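Local coordinates for cell division control protein 13 (Saccharomyces cerevisiae, PDB 4HCE) that works in yeast telomere maintenance, where dimerization of its OB2 domain is required for productive binding of Stn1, at residues G21-M26 against L93-P98; T41-F46 against E66-T71; I101-E106 against W123-I128. All blocks are in the same frame, centred on the assembly; numbering follows the deposited sequence.

Contact 1: residues G21-M26 against L93-P98; sequences GKIVGM and LLLEKP
Lys22 reaches from its strand into the loop that follows helix 86-92 and puts its ammonium group among backbone carbonyls. NZ donates to Leu94 O at 2.7 Å and to Lys97 O, also at 2.7 Å. It stands above both carbonyl planes, 37° out at Leu94 and 44° out at Lys97, on a lone pair of neither. The bends at chi3 (67°) and chi4 bring NZ within bonding range of both oxygens, which lie on one side of it. Asp99 O takes a further bond from NZ. Leu94 O is shared as well: Lys97 N, closing the type I turn, comes to it from the opposite face at 3.1 Å.

Two waters carry the rest of the polar contact. Water 1 accepts from Lys22 NZ and donates to Ile23 O and to Leu93 O. With four acceptors and three N-H groups, NZ must share at least one proton. Water 2 spans Ile23 O and Leu95 O, 2.8 Å from each. Solvent thus ties the Ile23 carbonyl to the loop.

The apolar part centres on Ile23, which divides its branches between two leucines. CG2 presses on Leu95 CD2 at 3.4 Å, tighter than usual for two carbons. CG1, anti to the carbonyl carbon, carries CD1 the other way, to Leu93 CD2 at 3.6 Å. Met26 CE meets Leu95 CD1 more loosely, at 4.3 Å, and Met26 also touches Ile89 and Ser90 of helix 86-92. Glu96 packs on Ala116 of the second subunit.

Leu94 leaves the helix in a Schellman motif, and the beta turn leads on toward strand 101-110. Helices 72-79 and 86-92 link strands 65-69 and 101-110; a helical link between the third and fourth strands is characteristic of the OB fold.

Contact 2: residues T41-F46 against E66-T71; sequences TLKLYF and EIVIPT
Leu44 and Ile67 grip each other through both backbone bonds of an antiparallel hydrogen-bonded pair: Leu44 N to Ile67 O at 2.7 Å and Ile67 N to Leu44 O at 2.8 Å, each donor in the plane of the carbonyl it meets. The side chains on this face of the sheet make the tight part of the contact. Ile67 sends CD1 to Phe46 CB at 3.7 Å, while Leu44 CD1 reaches diagonally to Ile69 CD1 at 4.0 Å. Leu42 lies alongside Ile69, pointing the same way; with CG anti to the backbone N (chi1 177°), its CD2 comes to Ile69 CG1 at 3.9 Å. Ile75 of helix 72-79 touches both Leu42 and Ile69, so the hydrophobic layer runs on under that helix.

Strands 42-47 and 65-69 are the second and third of the OB fold, antiparallel neighbours in its five-stranded barrel, and these leucines and isoleucines belong to its core.

The face of Lys43, Tyr45, Glu66 and Val68 is more polar, and Glu66 is partly exposed. Tyr45 CE1 rests against Glu66 CB at 3.7 Å, with ring and carboxylate planes turned 51° apart. Lys43 passes the glutamate by its aliphatic part, and NZ stays 4.5 Å from Glu66 OE2, too far for a salt bridge. Here the second subunit takes over, its Asn27 packing on Lys43 and its Met120 on Tyr45. The loose part is the end where Thr41 CA and Pro70 CA stand 6.3 Å apart, and there water 3 spans Leu42 N and Ile69 O.

Contact 3: residues I101-E106 against W123-I128; sequences ISVEVE and WSLKNI
Glu104 O is held by two successive backbone N-H groups of the facing strand, Lys126 N at 2.9 Å and Asn127 N at 3.0 Å. The bond from Asn127 is straight (167° at the hydrogen), that from Lys126 bent (136°). Both residues thus face Glu104, and the register slips by one between Glu104 and Val105.

The side chains of Glu104 and Asn127 run side by side above this point. Asn127 ND2 gives a hydrogen to Glu104 OE2 at 3.0 Å; the oxygen lies in the amide plane, but the nitrogen stands 49° out of the carboxylate plane. Arg18 is salt-bridged to OE1, so both carboxylate oxygens have a partner. Lys126 NZ, 4.5 Å from Glu104 OE2, probably adds only a diffuse attraction.

Past the slip, Ser124 and Glu106 form a regular pair, with Ser124 N to Glu106 O at 2.8 Å and Glu106 N to Ser124 O at 2.9 Å. The Trp123 side chain reaches over to the partner strand and crosses that of Val105 at about a right angle, Val105 CG2 meeting CE3 of the indole at 3.4 Å. Glu106 N lies at the edge of the indole, in its plane, and Arg107 makes a cation-pi contact with the same ring. At the far end Val103 CG1 and Ile128 CD1 pack at 3.9 Å, beside Ile23 of strand 16-27.

Two residues facing one define a classic beta bulge, set here in the hairpin of the fourth and fifth OB-fold strands, 101-110 and 120-129.

All three contacts reach the same barrel sheet, ordered 16-27, 42-47, 65-69, 120-129, 101-110, contact 1 through strand 16-27 alone. Contacts 1 and 2, with centres about 13 Å apart, meet where strand 16-27 pairs with strand 42-47: Val24 N lies 2.7 Å from Tyr45 O. Contacts 2 and 3, about 10 Å apart between centres, join through Val68 N and Trp123 O at 2.8 Å. Contact 3 returns to contact 1, about 14 Å away between centres, through Gly21 O and Ile101 N at 2.8 Å, which closes the barrel between strands 16-27 and 101-110. Contacts 1 and 2 also touch the second subunit, consistent with a role in the OB2 dimer; contact 3 does not.

Contact 1: residues G21-M26 against L93-P98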
loop_
_atom_site.group_PDB
_atom_site.type_symbol
_atom_site.label_atom_id
_atom_site.label_comp_id
_atom_site.label_asym_id
_atom_site.label_seq_id
_atom_site.Cartn_x
_atom_site.Cartn_y
_atom_site.Cartn_z
ATOM N N GLY B 21 -15.257 7.303 -12.173
ATOM C CA GLY B 21 -14.417 8.442 -11.836
ATOM C C GLY B 21 -13.142 8.329 -12.620
ATOM O O GLY B 21 -13.159 8.118 -13.853
ATOM N N LYS B 22 -12.028 8.450 -11.904
ATOM C CA LYS B 22 -10.738 8.461 -12.556
ATOM C C LYS B 22 -9.661 7.718 -11.784
ATOM O O LYS B 22 -9.637 7.687 -10.533
ATOM C CB LYS B 22 -10.308 9.912 -12.931
ATOM C CG LYS B 22 -10.842 10.365 -14.318
ATOM C CD LYS B 22 -10.043 11.460 -15.034
ATOM C CE LYS B 22 -8.655 11.046 -15.476
ATOM N NZ LYS B 22 -8.609 10.177 -16.700
ATOM N N ILE B 23 -8.768 7.085 -12.528
ATOM C CA ILE B 23 -7.542 6.604 -11.921
ATOM C C ILE B 23 -6.607 7.785 -11.907
ATOM O O ILE B 23 -6.302 8.376 -12.970
ATOM C CB ILE B 23 -6.913 5.446 -12.690
ATOM C CG1 ILE B 23 -7.884 4.269 -12.714
ATOM C CG2 ILE B 23 -5.571 5.049 -12.053
ATOM C CD1 ILE B 23 -7.607 3.327 -13.851
ATOM N N VAL B 24 -6.184 8.137 -10.695
ATOM C CA VAL B 24 -5.418 9.349 -10.481
ATOM C C VAL B 24 -3.973 9.036 -10.099
ATOM O O VAL B 24 -3.213 9.933 -9.820
ATOM C CB VAL B 24 -6.058 10.255 -9.405
ATOM C CG1 VAL B 24 -7.362 10.828 -9.911
ATOM C CG2 VAL B 24 -6.288 9.485 -8.109
ATOM N N GLY B 25 -3.600 7.766 -10.091
ATOM C CA GLY B 25 -2.226 7.405 -9.768
ATOM C C GLY B 25 -1.999 5.913 -9.686
ATOM O O GLY B 25 -2.942 5.115 -9.597
ATOM N N MET B 26 -0.729 5.539 -9.729
ATOM C CA MET B 26 -0.353 4.159 -9.555
ATOM C C MET B 26 0.882 4.033 -8.682
ATOM O O MET B 26 1.722 4.938 -8.609
ATOM C CB MET B 26 -0.194 3.424 -10.907
ATOM C CG MET B 26 0.988 3.826 -11.767
ATOM S SD MET B 26 0.988 3.089 -13.432
ATOM C CE MET B 26 1.904 4.342 -14.298
ATOM N N LEU B 93 -4.265 3.882 -18.885
ATOM C CA LEU B 93 -5.187 4.218 -17.805
ATOM C C LEU B 93 -5.662 5.671 -17.873
ATOM O O LEU B 93 -6.474 6.103 -17.045
ATOM C CB LEU B 93 -4.517 3.970 -16.456
ATOM C CG LEU B 93 -4.225 2.495 -16.189
ATOM C CD1 LEU B 93 -3.529 2.360 -14.847
ATOM C CD2 LEU B 93 -5.513 1.682 -16.262
ATOM N N LEU B 94 -5.129 6.423 -18.831
ATOM C CA LEU B 94 -5.560 7.804 -19.089
ATOM C C LEU B 94 -5.351 8.769 -17.906
ATOM O O LEU B 94 -6.166 9.693 -17.695
ATOM C CB LEU B 94 -7.030 7.811 -19.548
ATOM C CG LEU B 94 -7.326 6.941 -20.769
ATOM C CD1 LEU B 94 -8.779 6.472 -20.751
ATOM C CD2 LEU B 94 -7.004 7.660 -22.078
ATOM N N LEU B 95 -4.266 8.561 -17.149
ATOM C CA LEU B 95 -3.960 9.400 -15.990
ATOM C C LEU B 95 -3.816 10.872 -16.354
ATOM O O LEU B 95 -4.148 11.731 -15.545
ATOM C CB LEU B 95 -2.693 8.953 -15.248
ATOM C CG LEU B 95 -2.455 7.480 -14.880
ATOM C CD1 LEU B 95 -1.228 7.342 -13.977
ATOM C CD2 LEU B 95 -3.670 6.884 -14.219
ATOM N N GLU B 96 -3.338 11.164 -17.564
ATOM C CA GLU B 96 -3.123 12.567 -17.962
ATOM C C GLU B 96 -4.219 13.118 -18.865
ATOM O O GLU B 96 -4.072 14.203 -19.446
ATOM C CB GLU B 96 -1.742 12.760 -18.596
ATOM C CG GLU B 96 -0.631 12.436 -17.616
ATOM C CD GLU B 96 0.749 12.549 -18.220
ATOM O OE1 GLU B 96 1.041 11.881 -19.248
ATOM O OE2 GLU B 96 1.549 13.311 -17.638
ATOM N N LYS B 97 -5.315 12.377 -18.972
ATOM C CA LYS B 97 -6.410 12.776 -19.832
ATOM C C LYS B 97 -7.667 12.933 -18.996
ATOM O O LYS B 97 -7.702 12.475 -17.860
ATOM C CB LYS B 97 -6.585 11.768 -20.965
ATOM C CG LYS B 97 -5.539 11.933 -22.055
ATOM C CD LYS B 97 -5.864 11.056 -23.256
ATOM C CE LYS B 97 -4.837 11.195 -24.366
ATOM N NZ LYS B 97 -3.464 10.791 -23.938
ATOM N N PRO B 98 -8.680 13.644 -19.520
ATOM C CA PRO B 98 -9.910 13.806 -18.714
ATOM C C PRO B 98 -10.885 12.613 -18.789
ATOM O O PRO B 98 -11.843 12.542 -18.017
ATOM C CB PRO B 98 -10.544 15.085 -19.282
ATOM C CG PRO B 98 -10.003 15.212 -20.670
ATOM C CD PRO B 98 -8.638 14.564 -20.683
HETATM O O HOH W 1 -7.758 7.756 -15.450
HETATM O O HOH W 2 -6.039 11.126 -13.619
#

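Contact 2: residues T41-F46 against E66-T71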
loop_
_atom_site.group_PDB
_atom_site.type_symbol
_atom_site.label_atom_id
_atom_site.label_comp_id
_atom_site.label_asym_id
_atom_site.label_seq_id
_atom_site.Cartn_x
_atom_site.Cartn_y
_atom_site.Cartn_z
ATOM N N THR B 41 3.756 -5.266 -5.694
ATOM C CA THR B 41 2.386 -5.284 -6.212
ATOM C C THR B 41 2.009 -3.962 -6.911
ATOM O O THR B 41 2.384 -2.881 -6.466
ATOM C CB THR B 41 1.399 -5.648 -5.084
ATOM O OG1 THR B 41 1.696 -6.980 -4.645
ATOM C CG2 THR B 41 -0.042 -5.597 -5.553
ATOM N N LEU B 42 1.307 -4.072 -8.030
ATOM C CA LEU B 42 0.807 -2.909 -8.725
ATOM C C LEU B 42 -0.506 -2.483 -8.080
ATOM O O LEU B 42 -1.434 -3.292 -7.928
ATOM C CB LEU B 42 0.639 -3.195 -10.219
ATOM C CG LEU B 42 0.042 -2.087 -11.096
ATOM C CD1 LEU B 42 0.981 -0.884 -11.188
ATOM C CD2 LEU B 42 -0.253 -2.660 -12.475
ATOM N N LYS B 43 -0.553 -1.217 -7.684
ATOM C CA LYS B 43 -1.721 -0.608 -7.060
ATOM C C LYS B 43 -2.181 0.590 -7.879
ATOM O O LYS B 43 -1.346 1.361 -8.402
ATOM C CB LYS B 43 -1.400 -0.152 -5.633
ATOM C CG LYS B 43 -1.069 -1.303 -4.689
ATOM C CD LYS B 43 -0.236 -0.831 -3.510
ATOM C CE LYS B 43 0.858 -1.833 -3.171
ATOM N NZ LYS B 43 0.611 -2.628 -1.921
ATOM N N LEU B 44 -3.500 0.729 -8.018
ATOM C CA LEU B 44 -4.076 1.913 -8.676
ATOM C C LEU B 44 -4.874 2.740 -7.689
ATOM O O LEU B 44 -5.472 2.189 -6.764
ATOM C CB LEU B 44 -4.956 1.515 -9.855
ATOM C CG LEU B 44 -4.322 0.574 -10.886
ATOM C CD1 LEU B 44 -5.384 0.259 -11.933
ATOM C CD2 LEU B 44 -3.082 1.157 -11.540
ATOM N N TYR B 45 -4.887 4.050 -7.880
ATOM C CA TYR B 45 -5.697 4.927 -7.055
ATOM C C TYR B 45 -6.826 5.507 -7.858
ATOM O O TYR B 45 -6.616 6.132 -8.905
ATOM C CB TYR B 45 -4.851 6.028 -6.387
ATOM C CG TYR B 45 -3.789 5.389 -5.560
ATOM C CD1 TYR B 45 -4.139 4.656 -4.436
ATOM C CD2 TYR B 45 -2.448 5.411 -5.951
ATOM C CE1 TYR B 45 -3.201 4.001 -3.684
ATOM C CE2 TYR B 45 -1.484 4.747 -5.202
ATOM C CZ TYR B 45 -1.877 4.039 -4.074
ATOM O OH TYR B 45 -0.946 3.391 -3.298
ATOM N N PHE B 46 -8.015 5.334 -7.301
ATOM C CA PHE B 46 -9.252 5.695 -7.937
ATOM C C PHE B 46 -10.082 6.616 -7.056
ATOM O O PHE B 46 -10.188 6.412 -5.847
ATOM C CB PHE B 46 -10.026 4.429 -8.267
ATOM C CG PHE B 46 -11.303 4.678 -8.996
ATOM C CD1 PHE B 46 -11.367 4.598 -10.381
ATOM C CD2 PHE B 46 -12.440 4.969 -8.289
ATOM C CE1 PHE B 46 -12.564 4.843 -11.041
ATOM C CE2 PHE B 46 -13.616 5.205 -8.931
ATOM C CZ PHE B 46 -13.687 5.136 -10.304
ATOM N N GLU B 66 -7.441 2.410 -2.932
ATOM C CA GLU B 66 -6.366 1.608 -3.482
ATOM C C GLU B 66 -6.951 0.336 -4.144
ATOM O O GLU B 66 -7.758 -0.368 -3.566
ATOM C CB GLU B 66 -5.377 1.254 -2.359
ATOM C CG GLU B 66 -4.420 0.133 -2.727
ATOM C CD GLU B 66 -3.802 -0.545 -1.498
ATOM O OE1 GLU B 66 -4.260 -1.665 -1.073
ATOM O OE2 GLU B 66 -2.865 0.067 -0.954
ATOM N N ILE B 67 -6.528 0.044 -5.360
ATOM C CA ILE B 67 -6.965 -1.163 -6.061
ATOM C C ILE B 67 -5.713 -1.951 -6.444
ATOM O O ILE B 67 -4.839 -1.439 -7.155
ATOM C CB ILE B 67 -7.748 -0.825 -7.337
ATOM C CG1 ILE B 67 -8.932 0.118 -7.042
ATOM C CG2 ILE B 67 -8.226 -2.101 -8.023
ATOM C CD1 ILE B 67 -9.546 0.734 -8.298
ATOM N N VAL B 68 -5.626 -3.188 -5.963
ATOM C CA VAL B 68 -4.502 -4.032 -6.272
ATOM C C VAL B 68 -4.816 -4.879 -7.487
ATOM O O VAL B 68 -5.954 -5.379 -7.638
ATOM C CB VAL B 68 -4.011 -4.897 -5.061
ATOM C CG1 VAL B 68 -3.895 -4.064 -3.793
ATOM C CG2 VAL B 68 -4.940 -6.057 -4.786
ATOM N N ILE B 69 -3.822 -4.966 -8.378
ATOM C CA ILE B 69 -3.744 -5.979 -9.441
ATOM C C ILE B 69 -2.763 -7.003 -8.871
ATOM O O ILE B 69 -1.552 -6.784 -8.894
ATOM C CB ILE B 69 -3.161 -5.427 -10.765
ATOM C CG1 ILE B 69 -3.563 -3.965 -11.000
ATOM C CG2 ILE B 69 -3.539 -6.321 -11.946
ATOM C CD1 ILE B 69 -4.997 -3.732 -11.433
ATOM N N PRO B 70 -3.281 -8.107 -8.321
ATOM C CA PRO B 70 -2.510 -9.019 -7.441
ATOM C C PRO B 70 -1.378 -9.896 -8.038
ATOM O O PRO B 70 -0.442 -10.252 -7.308
ATOM C CB PRO B 70 -3.582 -9.904 -6.785
ATOM C CG PRO B 70 -4.859 -9.651 -7.515
ATOM C CD PRO B 70 -4.699 -8.498 -8.469
ATOM N N THR B 71 -1.444 -10.266 -9.314
ATOM C CA THR B 71 -0.391 -11.126 -9.890
ATOM C C THR B 71 0.132 -10.520 -11.202
ATOM O O THR B 71 -0.567 -9.729 -11.854
ATOM C CB THR B 71 -0.935 -12.547 -10.197
ATOM O OG1 THR B 71 -2.032 -12.422 -11.103
ATOM C CG2 THR B 71 -1.426 -13.260 -8.936
HETATM O O HOH W 3 0.958 -6.840 -8.848
#

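Contact 3: residues I101-E106 against W123-I128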
loop_
_atom_site.group_PDB
_atom_site.type_symbol
_atom_site.label_atom_id
_atom_site.label_comp_id
_atom_site.label_asym_id
_atom_site.label_seq_id
_atom_site.Cartn_x
_atom_site.Cartn_y
_atom_site.Cartn_z
ATOM N N ILE B 101 -13.363 6.734 -16.238
ATOM C CA ILE B 101 -13.106 5.320 -16.120
ATOM C C ILE B 101 -14.166 4.718 -15.231
ATOM O O ILE B 101 -14.655 5.357 -14.299
ATOM C CB ILE B 101 -11.662 5.043 -15.601
ATOM C CG1 ILE B 101 -10.705 4.962 -16.791
ATOM C CG2 ILE B 101 -11.537 3.686 -14.932
ATOM C CD1 ILE B 101 -9.959 6.229 -17.081
ATOM N N SER B 102 -14.530 3.487 -15.549
ATOM C CA SER B 102 -15.452 2.747 -14.749
ATOM C C SER B 102 -14.818 1.410 -14.376
ATOM O O SER B 102 -14.270 0.713 -15.249
ATOM C CB SER B 102 -16.741 2.533 -15.540
ATOM O OG SER B 102 -17.689 1.892 -14.703
ATOM N N VAL B 103 -14.900 1.041 -13.100
ATOM C CA VAL B 103 -14.278 -0.196 -12.621
ATOM C C VAL B 103 -15.260 -1.005 -11.768
ATOM O O VAL B 103 -16.151 -0.454 -11.101
ATOM C CB VAL B 103 -12.978 0.071 -11.798
ATOM C CG1 VAL B 103 -11.907 0.753 -12.639
ATOM C CG2 VAL B 103 -13.267 0.904 -10.561
ATOM N N GLU B 104 -15.113 -2.318 -11.799
ATOM C CA GLU B 104 -15.727 -3.133 -10.779
ATOM C C GLU B 104 -14.601 -3.641 -9.933
ATOM O O GLU B 104 -13.621 -4.152 -10.454
ATOM C CB GLU B 104 -16.532 -4.285 -11.360
ATOM C CG GLU B 104 -17.933 -3.859 -11.718
ATOM C CD GLU B 104 -18.735 -4.955 -12.366
ATOM O OE1 GLU B 104 -19.867 -4.643 -12.815
ATOM O OE2 GLU B 104 -18.237 -6.110 -12.429
ATOM N N VAL B 105 -14.740 -3.481 -8.627
ATOM C CA VAL B 105 -13.710 -3.922 -7.707
ATOM C C VAL B 105 -14.304 -4.975 -6.791
ATOM O O VAL B 105 -15.516 -4.961 -6.510
ATOM C CB VAL B 105 -13.067 -2.755 -6.911
ATOM C CG1 VAL B 105 -12.348 -1.803 -7.856
ATOM C CG2 VAL B 105 -14.092 -1.988 -6.081
ATOM N N GLU B 106 -13.441 -5.888 -6.341
ATOM C CA GLU B 106 -13.860 -6.985 -5.516
ATOM C C GLU B 106 -12.977 -7.056 -4.296
ATOM O O GLU B 106 -11.763 -7.049 -4.414
ATOM C CB GLU B 106 -13.775 -8.295 -6.287
ATOM C CG GLU B 106 -14.375 -9.457 -5.520
ATOM C CD GLU B 106 -14.344 -10.782 -6.270
ATOM O OE1 GLU B 106 -14.914 -11.743 -5.714
ATOM O OE2 GLU B 106 -13.768 -10.887 -7.389
ATOM N N TRP B 123 -9.010 -4.303 -2.091
ATOM C CA TRP B 123 -9.784 -4.246 -3.307
ATOM C C TRP B 123 -8.961 -4.743 -4.469
ATOM O O TRP B 123 -7.844 -4.270 -4.705
ATOM C CB TRP B 123 -10.227 -2.804 -3.569
ATOM C CG TRP B 123 -11.293 -2.347 -2.611
ATOM C CD1 TRP B 123 -11.184 -1.402 -1.596
ATOM C CD2 TRP B 123 -12.680 -2.833 -2.538
ATOM N NE1 TRP B 123 -12.378 -1.263 -0.924
ATOM C CE2 TRP B 123 -13.324 -2.074 -1.453
ATOM C CE3 TRP B 123 -13.421 -3.762 -3.241
ATOM C CZ2 TRP B 123 -14.652 -2.278 -1.105
ATOM C CZ3 TRP B 123 -14.759 -3.949 -2.892
ATOM C CH2 TRP B 123 -15.353 -3.241 -1.836
ATOM N N SER B 124 -9.483 -5.695 -5.225
ATOM C CA SER B 124 -8.802 -6.066 -6.452
ATOM C C SER B 124 -9.612 -5.728 -7.689
ATOM O O SER B 124 -10.829 -5.675 -7.625
ATOM C CB SER B 124 -8.466 -7.546 -6.462
ATOM O OG SER B 124 -9.671 -8.258 -6.525
ATOM N N LEU B 125 -8.930 -5.534 -8.812
ATOM C CA LEU B 125 -9.590 -5.133 -10.033
ATOM C C LEU B 125 -10.338 -6.275 -10.684
ATOM O O LEU B 125 -9.733 -7.187 -11.223
ATOM C CB LEU B 125 -8.575 -4.565 -11.033
ATOM C CG LEU B 125 -9.156 -3.916 -12.286
ATOM C CD1 LEU B 125 -10.572 -3.396 -12.025
ATOM C CD2 LEU B 125 -8.250 -2.777 -12.703
ATOM N N LYS B 126 -11.665 -6.228 -10.621
ATOM C CA LYS B 126 -12.490 -7.225 -11.283
ATOM C C LYS B 126 -12.672 -6.890 -12.769
ATOM O O LYS B 126 -12.435 -7.719 -13.636
ATOM C CB LYS B 126 -13.850 -7.358 -10.621
ATOM C CG LYS B 126 -14.596 -8.605 -11.035
ATOM C CD LYS B 126 -15.852 -8.774 -10.194
ATOM C CE LYS B 126 -16.344 -10.211 -10.280
ATOM N NZ LYS B 126 -17.351 -10.348 -11.358
ATOM N N ASN B 127 -13.142 -5.681 -13.043
ATOM C CA ASN B 127 -13.354 -5.216 -14.402
ATOM C C ASN B 127 -12.955 -3.774 -14.521
ATOM O O ASN B 127 -12.987 -3.033 -13.543
ATOM C CB ASN B 127 -14.815 -5.357 -14.801
ATOM C CG ASN B 127 -15.184 -6.784 -15.079
ATOM O OD1 ASN B 127 -14.542 -7.461 -15.896
ATOM N ND2 ASN B 127 -16.212 -7.268 -14.391
ATOM N N ILE B 128 -12.598 -3.387 -15.737
ATOM C CA ILE B 128 -12.247 -2.007 -16.045
ATOM C C ILE B 128 -12.664 -1.664 -17.459
ATOM O O ILE B 128 -12.392 -2.399 -18.422
ATOM C CB ILE B 128 -10.736 -1.689 -15.860
ATOM C CG1 ILE B 128 -10.437 -0.201 -16.189
ATOM C CG2 ILE B 128 -9.873 -2.618 -16.708
ATOM C CD1 ILE B 128 -9.222 0.363 -15.473
HETATM O O HOH W 4 -11.293 -9.934 -9.109
#